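Local coordinates for DyP2 (Amycolatopsis sp. ATCC 39116, PDB 4G2C), which is a haem-containing dye-decolourising peroxidase that oxidises dyes, probably at the expense of hydrogen peroxide, and may act with manganese in bacterial lignin oxidation, at residues A48-L51 / D52-P56; L90-A94 / R95-Q99; E100-A103 / H104-K108; D172-A175 / G176-R179; A260-P263 / T264-F267. All blocks are in the same frame, centred on the assembly; numbering follows the deposited sequence.

The five contacts are local, each joining residues a few places apart, and they follow the chain in order from contact 1 to contact 5. Contact 1 ends helix 45-53, contacts 2 and 3 begin and finish helix 94-107 with centres about 13 Å apart, contact 4 starts helix 175-188 after strand 166-172, and contact 5 is the loop leading into strand 267-278. Contact 1 touches contact 2 (centres about 8 Å apart) and contact 5 (centres about 10 Å apart), whereas the centres of contacts 4 and 5 lie about 31 Å apart. Ends of helices 94-107 and 175-188 are thus finished locally, while contact 1 ties the 94-107 helix to the strand 267-278 region.

Contact 1 of 5, residues A48-L51 / D52-P56; sequences ATML and DELQP
Met50 and Leu54 meet on the buried side of the last turn of helix 45-53, where Met50 SD lies 4.2 Å from Leu54 CB. The sulfur comes round to Leu54 because the Met50 chain starts with CG anti to the backbone N (chi1 179°) and then folds at both following bonds. Leu54, already beyond the helical residues, points its CB toward the preceding turn, and that carbon sits 3.3 Å from Met50 O. Both side chains also rest on Phe267.

Asp52 turns the other way. Its CG lies beside its own backbone N, which carries the carboxylate back alongside the carbonyl of Ala48; Asp52 OD2 comes to 3.4 Å from Ala48 O. What reconciles these two acceptors is Arg95, whose guanidinium makes a salt bridge to Asp52 OD1 and a hydrogen bond to Ala48 O. Asp52 N donates to Ala48 O at 3.2 Å. The helix then tightens: Glu53 N binds Met50 O at 3.1 Å, from well above the carbonyl plane. Glu53 itself bends away to a salt bridge with Arg491.

Chemically, the helix end divides into an apolar side facing the strand and an acidic side, whose negative charges, near the C-terminal end of the dipole, are probably offset by the two arginines.

Contact 2 of 5, residues L90-A94 / R95-Q99; sequences LMKSA and RTHLQ
Lys92 crosses His97 obliquely, with its CE 4.1 Å from His97 CB, and the imidazole ring receives both that methylene and Ala94 O at a slant, neither squarely on a face nor at an edge. The ring stacks with that of His62. The other flat group, the Arg95 guanidinium, is carried away from this turn toward helix 45-53, where it forms a salt bridge with Asp52. The turn is the N-cap and first turn of helix 94-107 in the DyP alpha+beta domain, with Ser93 as the cap.

The Ser93 OG stands between its own N and carbonyl carbon (chi1 59°), a position from which it accepts the otherwise unmatched N-H of Thr96 at 3.1 Å in an almost straight bond of 171°. The main chain takes over at once: His97 N donates to Ser93 O at 3.0 Å, and Leu98 N to Ala94 O at 2.9 Å. An alanine at Ser93 lacks the hydroxyl, and Thr96 N would probably be left without its capping acceptor at the start of the helix.

Lys92 runs extended beyond CG, past Thr96 and His97, and its ammonium is gripped by several partners, among them a salt bridge to Glu100 and a hydrogen bond to His62. Its own CB packs 4.1 Å from Thr96 CG2. On the other branch of that threonine, OG1 lies 2.7 Å from a water, which also accepts a weak bond from Ser93 N at 3.4 Å.

Contact 3 of 5, residues E100-A103 / H104-K108; sequences EVEA and HKLTK
Glu102 and Lys105 form a loose salt bridge within the last turns of helix 94-107: Glu102 OE2 and Lys105 NZ stand 3.3 Å apart, in a weak hydrogen bond. The two chains meet three residues apart. Glu102 bends at its second torsion to bring the carboxylate forward, while Lys105 bends at chi3 (-30°), bringing NZ round to the carboxylate. Lys41 makes a further salt bridge to the same OE2, so this oxygen is shared by two lysines, Lys41 being the stronger partner.

Van der Waals contact is limited. Leu106 folds back on the turn before it and sets two of its carbons against oxygens of Glu102, its CB 3.3 Å from Glu102 O and its CD1 4.0 Å from Glu102 OE2, a methyl beside a carboxylate.

Backbone bonds carry the rest. His104 N donates to Glu100 O at 2.9 Å, Lys105 N to Val101 O, and Leu106 N to Glu102 O at 3.0 Å, the ordinary i to i+4 ladder. The last rung is doubled. Ala103 O accepts from Thr107 N and again from Thr107 OG1, each at 2.8 Å, the two donors arriving from opposite faces of the carbonyl plane. A chi1 of 73° folds the hydroxyl back over its own main chain, and this brings it to the carbonyl.

After Thr107 the chain leaves helical geometry at Lys108, whose phi is positive (62°). A doubly gripped carbonyl in the last turn, followed by a residue whose backbone lies in the left-handed region, is characteristic of an alpha-helix C-terminus.

Contact 4 of 5, residues D172-A175 / G176-R179; sequences DATA and GPVR
Pro177 is the piece against which Asp172 and Thr174 pack where strand 166-172 turns into helix 175-188, a beta-to-alpha connection of the DyP alpha+beta domain. The Asp172 side chain crosses that of Pro177 at about a right angle, with OD2 3.4 Å from Pro177 CG. Thr174 comes to the neighbouring corner of the same ring, its OG1 3.4 Å from Pro177 CD; a chi1 of 59° turns the hydroxyl this way. On the buried side, Val178 turns its CG2 onto Asp172 CB at 3.7 Å, an aliphatic contact that lets the aspartate touch the helix with its methylene as well as its carboxylate oxygen.

One shell further out are the bonds that set these groups. Thr174 N gives a weak hydrogen bond to Asp172 OD2 at 3.4 Å, closing an Asx turn across Ala173 that favours this placing of OD2. The first turn of the helix is bonded by Arg179 N to Ala175 O at 3.0 Å, with a weaker bond from Val178 N to the same oxygen. Pro177 has no N-H, so as a first-turn residue it costs the helix no donor. Outside the turn, Pro113 touches both Asp172 and Pro177, and Thr68 of strand 66-74 meets Val178.

Arg179 bends at its third torsion, chi3 -67°, and lies back over the start of the turn: its guanidinium has Gly176 N and Ala175 C over one face, offset toward the rim, and its NH1 ends 3.7 Å from Ala175 CB.

Contact 5 of 5, residues A260-P263 / T264-F267; sequences APDP and TVHF
His266 packs back onto Ala260, Pro261 and Asp262, and can be followed atom by atom. Its CB lies 3.5 Å from Ala260 CB and also close to Asp262 O. CG, set anti to its carbonyl carbon (chi1 -64°), sits 3.2 Å from the same Asp262 O. ND1 then accepts from Asp262 N at 3.1 Å, the donor tilted 32° out of the ring plane, while Pro261 CD approaches ND1 to 3.3 Å. Next to it, CE1 runs beside the proline ring, whose side chain crosses that of His266 at about a right angle. Val265 CG2 lies over one face, offset toward the rim, and Glu53 of helix 45-53 also packs on this side chain.

Asp262 folds back as well. Its OD1 accepts from Thr264 N at 2.9 Å, an Asx turn with Pro263 in the middle; the Thr264 hydroxyl also binds OD1, though the modelled distance is too short to trust. Asp262 O takes Val265 N at 3.0 Å, closing a beta turn, and His266 N at 2.8 Å, the latter in the carbonyl plane.

With a leucine in place of His266, Asp262 N would probably be left without its acceptor and the 260-262 backbone freer to shift.

A role as acceptor is consistent with ND1 carrying no proton; before strand 267-278 begins, the turn is held by backbone N-H groups shared between side-chain acceptors, His266 ND1 and Asp262 OD1, and the Asp262 carbonyl.

Contact 1 of 5, residues A48-L51 / D52-P56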
loop_
_atom_site.group_PDB
_atom_site.type_symbol
_atom_site.label_atom_id
_atom_site.label_comp_id
_atom_site.label_asym_id
_atom_site.label_seq_id
_atom_site.Cartn_x
_atom_site.Cartn_y
_atom_site.Cartn_z
ATOM N N ALA A 48 14.984 -1.774 -21.789
ATOM C CA ALA A 48 15.756 -0.599 -21.394
ATOM C C ALA A 48 14.989 0.691 -21.709
ATOM O O ALA A 48 14.964 1.633 -20.917
ATOM C CB ALA A 48 17.106 -0.604 -22.088
ATOM N N THR A 49 14.360 0.724 -22.872
ATOM C CA THR A 49 13.524 1.847 -23.250
ATOM C C THR A 49 12.387 2.016 -22.236
ATOM O O THR A 49 12.095 3.123 -21.783
ATOM C CB THR A 49 12.938 1.632 -24.665
ATOM O OG1 THR A 49 14.004 1.355 -25.584
ATOM C CG2 THR A 49 12.167 2.860 -25.143
ATOM N N MET A 50 11.755 0.908 -21.876
ATOM C CA MET A 50 10.631 0.941 -20.942
ATOM C C MET A 50 11.012 1.644 -19.651
ATOM O O MET A 50 10.253 2.453 -19.133
ATOM C CB MET A 50 10.118 -0.470 -20.653
ATOM C CG MET A 50 8.954 -0.520 -19.661
ATOM S SD MET A 50 9.584 -0.517 -17.981
ATOM C CE MET A 50 10.361 -2.133 -17.923
ATOM N N LEU A 51 12.199 1.330 -19.149
ATOM C CA LEU A 51 12.731 1.963 -17.949
ATOM C C LEU A 51 12.965 3.461 -18.103
ATOM O O LEU A 51 12.842 4.206 -17.127
ATOM C CB LEU A 51 14.046 1.300 -17.533
ATOM C CG LEU A 51 13.948 -0.029 -16.785
ATOM C CD1 LEU A 51 15.345 -0.607 -16.540
ATOM C CD2 LEU A 51 13.197 0.145 -15.473
ATOM N N ASP A 52 13.339 3.882 -19.316
ATOM C CA ASP A 52 13.600 5.289 -19.616
ATOM C C ASP A 52 12.298 6.057 -19.685
ATOM O O ASP A 52 12.285 7.280 -19.535
ATOM C CB ASP A 52 14.329 5.450 -20.963
ATOM C CG ASP A 52 15.782 5.022 -20.899
ATOM O OD1 ASP A 52 16.381 5.145 -19.809
ATOM O OD2 ASP A 52 16.319 4.561 -21.930
ATOM N N GLU A 53 11.203 5.344 -19.926
ATOM C CA GLU A 53 9.917 6.011 -20.102
ATOM C C GLU A 53 8.941 5.751 -18.949
ATOM O O GLU A 53 7.803 6.202 -18.974
ATOM C CB GLU A 53 9.295 5.625 -21.439
ATOM C CG GLU A 53 10.154 5.988 -22.638
ATOM C CD GLU A 53 10.179 7.490 -22.923
ATOM O OE1 GLU A 53 9.624 8.274 -22.123
ATOM O OE2 GLU A 53 10.762 7.890 -23.953
ATOM N N LEU A 54 9.403 5.039 -17.933
ATOM C CA LEU A 54 8.558 4.697 -16.792
ATOM C C LEU A 54 8.750 5.697 -15.667
ATOM O O LEU A 54 9.876 6.081 -15.365
ATOM C CB LEU A 54 8.900 3.296 -16.262
ATOM C CG LEU A 54 7.871 2.726 -15.283
ATOM C CD1 LEU A 54 6.639 2.215 -16.037
ATOM C CD2 LEU A 54 8.462 1.631 -14.401
ATOM N N GLN A 55 7.652 6.078 -15.019
ATOM C CA GLN A 55 7.738 6.866 -13.792
ATOM C C GLN A 55 8.398 6.078 -12.666
ATOM O O GLN A 55 8.291 4.853 -12.621
ATOM C CB GLN A 55 6.355 7.330 -13.324
ATOM C CG GLN A 55 5.637 8.305 -14.247
ATOM C CD GLN A 55 4.365 8.808 -13.613
ATOM O OE1 GLN A 55 4.353 9.156 -12.433
ATOM N NE2 GLN A 55 3.281 8.828 -14.374
ATOM N N PRO A 56 9.085 6.793 -11.751
ATOM C CA PRO A 56 9.586 6.254 -10.481
ATOM C C PRO A 56 8.437 5.813 -9.560
ATOM O O PRO A 56 7.260 6.118 -9.813
ATOM C CB PRO A 56 10.295 7.460 -9.842
ATOM C CG PRO A 56 10.542 8.421 -10.952
ATOM C CD PRO A 56 9.420 8.219 -11.914
#

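Contact 2 of 5, residues L90-A94 / R95-Q99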
loop_
_atom_site.group_PDB
_atom_site.type_symbol
_atom_site.label_atom_id
_atom_site.label_comp_id
_atom_site.label_asym_id
_atom_site.label_seq_id
_atom_site.Cartn_x
_atom_site.Cartn_y
_atom_site.Cartn_z
ATOM N N LEU A 90 9.691 18.127 -15.556
ATOM C CA LEU A 90 10.262 18.082 -14.208
ATOM C C LEU A 90 10.437 16.659 -13.697
ATOM O O LEU A 90 10.787 16.445 -12.530
ATOM C CB LEU A 90 9.395 18.870 -13.226
ATOM C CG LEU A 90 9.170 20.343 -13.601
ATOM C CD1 LEU A 90 8.253 21.017 -12.598
ATOM C CD2 LEU A 90 10.509 21.101 -13.734
ATOM N N MET A 91 10.205 15.686 -14.568
ATOM C CA MET A 91 10.121 14.294 -14.132
ATOM C C MET A 91 11.348 13.469 -14.492
ATOM O O MET A 91 11.882 13.578 -15.590
ATOM C CB MET A 91 8.848 13.646 -14.687
ATOM C CG MET A 91 7.584 14.308 -14.162
ATOM S SD MET A 91 6.062 13.758 -14.947
ATOM C CE MET A 91 5.997 12.064 -14.344
ATOM N N LYS A 92 11.790 12.639 -13.553
ATOM C CA LYS A 92 12.859 11.699 -13.833
ATOM C C LYS A 92 12.262 10.314 -14.144
ATOM O O LYS A 92 11.108 10.029 -13.802
ATOM C CB LYS A 92 13.826 11.649 -12.653
ATOM C CG LYS A 92 13.201 11.113 -11.374
ATOM C CD LYS A 92 14.137 11.245 -10.179
ATOM C CE LYS A 92 13.566 10.532 -8.959
ATOM N NZ LYS A 92 14.168 11.024 -7.685
ATOM N N SER A 93 13.042 9.458 -14.800
ATOM C CA SER A 93 12.549 8.139 -15.203
ATOM C C SER A 93 12.795 7.102 -14.123
ATOM O O SER A 93 13.600 7.308 -13.212
ATOM C CB SER A 93 13.270 7.672 -16.460
ATOM O OG SER A 93 14.664 7.623 -16.203
ATOM N N ALA A 94 12.119 5.970 -14.246
ATOM C CA ALA A 94 12.417 4.838 -13.388
ATOM C C ALA A 94 13.924 4.604 -13.328
ATOM O O ALA A 94 14.500 4.470 -12.235
ATOM C CB ALA A 94 11.708 3.597 -13.888
ATOM N N ARG A 95 14.565 4.551 -14.495
ATOM C CA ARG A 95 15.996 4.239 -14.529
ATOM C C ARG A 95 16.855 5.268 -13.783
ATOM O O ARG A 95 17.748 4.899 -13.009
ATOM C CB ARG A 95 16.515 4.085 -15.959
ATOM C CG ARG A 95 17.982 3.632 -15.979
ATOM C CD ARG A 95 18.663 3.857 -17.326
ATOM N NE ARG A 95 18.033 3.095 -18.399
ATOM C CZ ARG A 95 18.258 1.804 -18.630
ATOM N NH1 ARG A 95 19.099 1.125 -17.850
ATOM N NH2 ARG A 95 17.635 1.195 -19.635
ATOM N N THR A 96 16.597 6.553 -14.012
ATOM C CA THR A 96 17.322 7.576 -13.260
ATOM C C THR A 96 17.109 7.370 -11.755
ATOM O O THR A 96 18.034 7.535 -10.953
ATOM C CB THR A 96 16.885 9.002 -13.646
ATOM O OG1 THR A 96 17.197 9.243 -15.025
ATOM C CG2 THR A 96 17.607 10.026 -12.784
ATOM N N HIS A 97 15.887 7.023 -11.368
ATOM C CA HIS A 97 15.607 6.832 -9.949
ATOM C C HIS A 97 16.454 5.685 -9.399
ATOM O O HIS A 97 17.024 5.781 -8.315
ATOM C CB HIS A 97 14.126 6.547 -9.697
ATOM C CG HIS A 97 13.829 6.170 -8.278
ATOM N ND1 HIS A 97 12.863 5.250 -7.935
ATOM C CD2 HIS A 97 14.382 6.584 -7.114
ATOM C CE1 HIS A 97 12.837 5.109 -6.621
ATOM N NE2 HIS A 97 13.750 5.906 -6.099
ATOM N N LEU A 98 16.534 4.605 -10.166
ATOM C CA LEU A 98 17.255 3.408 -9.742
ATOM C C LEU A 98 18.740 3.706 -9.550
ATOM O O LEU A 98 19.360 3.288 -8.562
ATOM C CB LEU A 98 17.037 2.281 -10.757
ATOM C CG LEU A 98 15.607 1.719 -10.723
ATOM C CD1 LEU A 98 15.361 0.694 -11.824
ATOM C CD2 LEU A 98 15.318 1.120 -9.348
ATOM N N GLN A 99 19.290 4.453 -10.501
ATOM C CA GLN A 99 20.669 4.898 -10.454
ATOM C C GLN A 99 20.877 5.691 -9.185
ATOM O O GLN A 99 21.839 5.472 -8.452
ATOM C CB GLN A 99 20.953 5.781 -11.663
ATOM C CG GLN A 99 22.343 5.644 -12.230
ATOM C CD GLN A 99 22.417 6.134 -13.670
ATOM O OE1 GLN A 99 21.568 5.791 -14.504
ATOM N NE2 GLN A 99 23.431 6.933 -13.968
HETATM O O HOH W 1 15.658 11.061 -16.190
#

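Contact 3 of 5, residues E100-A103 / H104-K108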
loop_
_atom_site.group_PDB
_atom_site.type_symbol
_atom_site.label_atom_id
_atom_site.label_comp_id
_atom_site.label_asym_id
_atom_site.label_seq_id
_atom_site.Cartn_x
_atom_site.Cartn_y
_atom_site.Cartn_z
ATOM N N GLU A 100 19.961 6.609 -8.911
ATOM C CA GLU A 100 20.038 7.366 -7.664
ATOM C C GLU A 100 20.047 6.411 -6.468
ATOM O O GLU A 100 20.883 6.543 -5.574
ATOM C CB GLU A 100 18.905 8.389 -7.557
ATOM C CG GLU A 100 18.994 9.545 -8.554
ATOM C CD GLU A 100 17.856 10.557 -8.396
ATOM O OE1 GLU A 100 16.943 10.348 -7.563
ATOM O OE2 GLU A 100 17.874 11.575 -9.110
ATOM N N VAL A 101 19.133 5.440 -6.449
ATOM C CA VAL A 101 19.126 4.467 -5.342
ATOM C C VAL A 101 20.492 3.774 -5.194
ATOM O O VAL A 101 21.095 3.784 -4.125
ATOM C CB VAL A 101 17.978 3.442 -5.454
ATOM C CG1 VAL A 101 18.191 2.289 -4.473
ATOM C CG2 VAL A 101 16.633 4.123 -5.191
ATOM N N GLU A 102 20.992 3.210 -6.283
ATOM C CA GLU A 102 22.315 2.592 -6.272
ATOM C C GLU A 102 23.400 3.561 -5.765
ATOM O O GLU A 102 24.256 3.182 -4.961
ATOM C CB GLU A 102 22.671 2.070 -7.670
ATOM C CG GLU A 102 23.575 0.850 -7.669
ATOM C CD GLU A 102 22.959 -0.330 -6.936
ATOM O OE1 GLU A 102 21.710 -0.430 -6.896
ATOM O OE2 GLU A 102 23.725 -1.163 -6.398
ATOM N N ALA A 103 23.360 4.808 -6.227
ATOM C CA ALA A 103 24.345 5.801 -5.805
ATOM C C ALA A 103 24.294 6.076 -4.307
ATOM O O ALA A 103 25.327 6.294 -3.676
ATOM C CB ALA A 103 24.167 7.096 -6.578
ATOM N N HIS A 104 23.092 6.081 -3.741
ATOM C CA HIS A 104 22.944 6.346 -2.316
ATOM C C HIS A 104 23.589 5.226 -1.490
ATOM O O HIS A 104 24.333 5.490 -0.551
ATOM C CB HIS A 104 21.468 6.522 -1.931
ATOM C CG HIS A 104 21.256 6.784 -0.473
ATOM N ND1 HIS A 104 21.043 8.047 0.035
ATOM C CD2 HIS A 104 21.242 5.945 0.591
ATOM C CE1 HIS A 104 20.895 7.975 1.346
ATOM N NE2 HIS A 104 21.014 6.712 1.709
ATOM N N LYS A 105 23.302 3.980 -1.859
ATOM C CA LYS A 105 23.856 2.824 -1.169
ATOM C C LYS A 105 25.369 2.846 -1.267
ATOM O O LYS A 105 26.070 2.689 -0.268
ATOM C CB LYS A 105 23.343 1.522 -1.788
ATOM C CG LYS A 105 21.829 1.400 -1.897
ATOM C CD LYS A 105 21.440 -0.034 -2.253
ATOM C CE LYS A 105 22.530 -0.710 -3.086
ATOM N NZ LYS A 105 22.106 -2.041 -3.614
ATOM N N LEU A 106 25.863 3.052 -2.486
ATOM C CA LEU A 106 27.298 3.053 -2.773
ATOM C C LEU A 106 28.081 4.213 -2.166
ATOM O O LEU A 106 29.210 4.026 -1.714
ATOM C CB LEU A 106 27.531 3.036 -4.287
ATOM C CG LEU A 106 27.649 1.634 -4.886
ATOM C CD1 LEU A 106 26.598 0.702 -4.278
ATOM C CD2 LEU A 106 27.536 1.697 -6.409
ATOM N N THR A 107 27.492 5.406 -2.162
ATOM C CA THR A 107 28.253 6.613 -1.854
ATOM C C THR A 107 27.474 7.608 -1.005
ATOM O O THR A 107 27.867 8.773 -0.892
ATOM C CB THR A 107 28.694 7.325 -3.151
ATOM O OG1 THR A 107 27.558 7.956 -3.758
ATOM C CG2 THR A 107 29.291 6.330 -4.136
ATOM N N LYS A 108 26.361 7.157 -0.431
ATOM C CA LYS A 108 25.538 8.018 0.416
ATOM C C LYS A 108 24.933 9.239 -0.309
ATOM O O LYS A 108 24.315 10.098 0.323
ATOM C CB LYS A 108 26.334 8.464 1.643
ATOM C CG LYS A 108 27.013 7.310 2.386
ATOM C CD LYS A 108 26.078 6.118 2.563
ATOM C CE LYS A 108 24.890 6.443 3.464
ATOM N NZ LYS A 108 23.882 5.322 3.504
#

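Contact 4 of 5, residues D172-A175 / G176-R179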
loop_
_atom_site.group_PDB
_atom_site.type_symbol
_atom_site.label_atom_id
_atom_site.label_comp_id
_atom_site.label_asym_id
_atom_site.label_seq_id
_atom_site.Cartn_x
_atom_site.Cartn_y
_atom_site.Cartn_z
ATOM N N ASP A 172 10.033 13.335 -0.962
ATOM C CA ASP A 172 11.462 13.431 -0.709
ATOM C C ASP A 172 11.717 13.012 0.738
ATOM O O ASP A 172 10.774 12.835 1.513
ATOM C CB ASP A 172 11.957 14.860 -0.959
ATOM C CG ASP A 172 13.451 14.930 -1.248
ATOM O OD1 ASP A 172 13.860 14.699 -2.410
ATOM O OD2 ASP A 172 14.222 15.235 -0.312
ATOM N N ALA A 173 12.989 12.849 1.090
ATOM C CA ALA A 173 13.374 12.509 2.449
ATOM C C ALA A 173 13.083 13.662 3.408
ATOM O O ALA A 173 12.813 13.444 4.581
ATOM C CB ALA A 173 14.859 12.142 2.501
ATOM N N THR A 174 13.130 14.890 2.903
ATOM C CA THR A 174 12.969 16.063 3.763
ATOM C C THR A 174 12.042 17.077 3.109
ATOM O O THR A 174 11.865 17.064 1.890
ATOM C CB THR A 174 14.326 16.733 4.091
ATOM O OG1 THR A 174 14.970 17.134 2.876
ATOM C CG2 THR A 174 15.255 15.777 4.834
ATOM N N ALA A 175 11.461 17.951 3.932
ATOM C CA ALA A 175 10.477 18.944 3.494
ATOM C C ALA A 175 11.006 19.936 2.456
ATOM O O ALA A 175 10.276 20.364 1.561
ATOM C CB ALA A 175 9.915 19.699 4.711
ATOM N N GLY A 176 12.280 20.292 2.579
ATOM C CA GLY A 176 12.876 21.315 1.746
ATOM C C GLY A 176 12.640 21.189 0.253
ATOM O O GLY A 176 12.011 22.060 -0.364
ATOM N N PRO A 177 13.164 20.114 -0.351
ATOM C CA PRO A 177 13.041 19.914 -1.801
ATOM C C PRO A 177 11.588 19.668 -2.232
ATOM O O PRO A 177 11.252 19.815 -3.412
ATOM C CB PRO A 177 13.889 18.676 -2.055
ATOM C CG PRO A 177 14.806 18.586 -0.861
ATOM C CD PRO A 177 14.000 19.089 0.286
ATOM N N VAL A 178 10.724 19.308 -1.289
ATOM C CA VAL A 178 9.303 19.226 -1.618
ATOM C C VAL A 178 8.720 20.623 -1.810
ATOM O O VAL A 178 7.957 20.863 -2.747
ATOM C CB VAL A 178 8.504 18.452 -0.569
ATOM C CG1 VAL A 178 7.042 18.562 -0.877
ATOM C CG2 VAL A 178 8.953 16.988 -0.553
ATOM N N ARG A 179 9.104 21.546 -0.934
ATOM C CA ARG A 179 8.719 22.942 -1.075
ATOM C C ARG A 179 9.193 23.488 -2.410
ATOM O O ARG A 179 8.420 24.095 -3.154
ATOM C CB ARG A 179 9.281 23.798 0.070
ATOM C CG ARG A 179 8.508 23.664 1.381
ATOM C CD ARG A 179 8.860 24.781 2.373
ATOM N NE ARG A 179 10.241 24.689 2.845
ATOM C CZ ARG A 179 10.609 24.040 3.948
ATOM N NH1 ARG A 179 9.702 23.429 4.698
ATOM N NH2 ARG A 179 11.887 23.999 4.309
#

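Contact 5 of 5, residues A260-P263 / T264-F267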
loop_
_atom_site.group_PDB
_atom_site.type_symbol
_atom_site.label_atom_id
_atom_site.label_comp_id
_atom_site.label_asym_id
_atom_site.label_seq_id
_atom_site.Cartn_x
_atom_site.Cartn_y
_atom_site.Cartn_z
ATOM N N ALA A 260 -0.001 6.138 -25.536
ATOM C CA ALA A 260 1.397 6.498 -25.744
ATOM C C ALA A 260 1.826 6.303 -27.196
ATOM O O ALA A 260 1.165 5.603 -27.958
ATOM C CB ALA A 260 2.283 5.681 -24.834
ATOM N N PRO A 261 2.955 6.909 -27.583
ATOM C CA PRO A 261 3.381 6.766 -28.979
ATOM C C PRO A 261 3.674 5.311 -29.346
ATOM O O PRO A 261 3.471 4.924 -30.497
ATOM C CB PRO A 261 4.656 7.619 -29.043
ATOM C CG PRO A 261 4.549 8.560 -27.873
ATOM C CD PRO A 261 3.879 7.758 -26.809
ATOM N N ASP A 262 4.124 4.512 -28.378
ATOM C CA ASP A 262 4.418 3.103 -28.621
ATOM C C ASP A 262 4.189 2.257 -27.369
ATOM O O ASP A 262 5.087 2.103 -26.524
ATOM C CB ASP A 262 5.853 2.936 -29.115
ATOM C CG ASP A 262 6.143 1.523 -29.590
ATOM O OD1 ASP A 262 5.296 0.629 -29.373
ATOM O OD2 ASP A 262 7.229 1.299 -30.163
ATOM N N PRO A 263 2.975 1.708 -27.243
ATOM C CA PRO A 263 2.604 0.877 -26.096
ATOM C C PRO A 263 3.456 -0.377 -25.967
ATOM O O PRO A 263 3.364 -1.043 -24.945
ATOM C CB PRO A 263 1.144 0.510 -26.387
ATOM C CG PRO A 263 0.649 1.646 -27.240
ATOM C CD PRO A 263 1.819 2.012 -28.104
ATOM N N THR A 264 4.283 -0.692 -26.958
ATOM C CA THR A 264 5.140 -1.865 -26.822
ATOM C C THR A 264 6.348 -1.577 -25.929
ATOM O O THR A 264 7.042 -2.500 -25.508
ATOM C CB THR A 264 5.600 -2.421 -28.192
ATOM O OG1 THR A 264 6.447 -1.467 -28.852
ATOM C CG2 THR A 264 4.397 -2.704 -29.067
ATOM N N VAL A 265 6.587 -0.298 -25.635
ATOM C CA VAL A 265 7.716 0.093 -24.789
ATOM C C VAL A 265 7.344 1.184 -23.787
ATOM O O VAL A 265 8.125 1.527 -22.887
ATOM C CB VAL A 265 8.929 0.584 -25.623
ATOM C CG1 VAL A 265 9.364 -0.487 -26.620
ATOM C CG2 VAL A 265 8.611 1.902 -26.332
ATOM N N HIS A 266 6.151 1.730 -23.952
ATOM C CA HIS A 266 5.672 2.788 -23.087
ATOM C C HIS A 266 4.629 2.246 -22.120
ATOM O O HIS A 266 3.533 1.855 -22.528
ATOM C CB HIS A 266 5.124 3.914 -23.941
ATOM C CG HIS A 266 6.170 4.563 -24.788
ATOM N ND1 HIS A 266 5.879 5.225 -25.962
ATOM C CD2 HIS A 266 7.513 4.649 -24.629
ATOM C CE1 HIS A 266 6.999 5.689 -26.489
ATOM N NE2 HIS A 266 8.004 5.354 -25.698
ATOM N N PHE A 267 4.985 2.226 -20.838
ATOM C CA PHE A 267 4.182 1.538 -19.827
ATOM C C PHE A 267 3.719 2.418 -18.674
ATOM O O PHE A 267 4.393 3.373 -18.289
ATOM C CB PHE A 267 4.954 0.337 -19.266
ATOM C CG PHE A 267 5.025 -0.826 -20.212
ATOM C CD1 PHE A 267 5.950 -0.835 -21.252
ATOM C CD2 PHE A 267 4.161 -1.907 -20.067
ATOM C CE1 PHE A 267 6.022 -1.906 -22.132
ATOM C CE2 PHE A 267 4.216 -2.980 -20.943
ATOM C CZ PHE A 267 5.152 -2.984 -21.980
#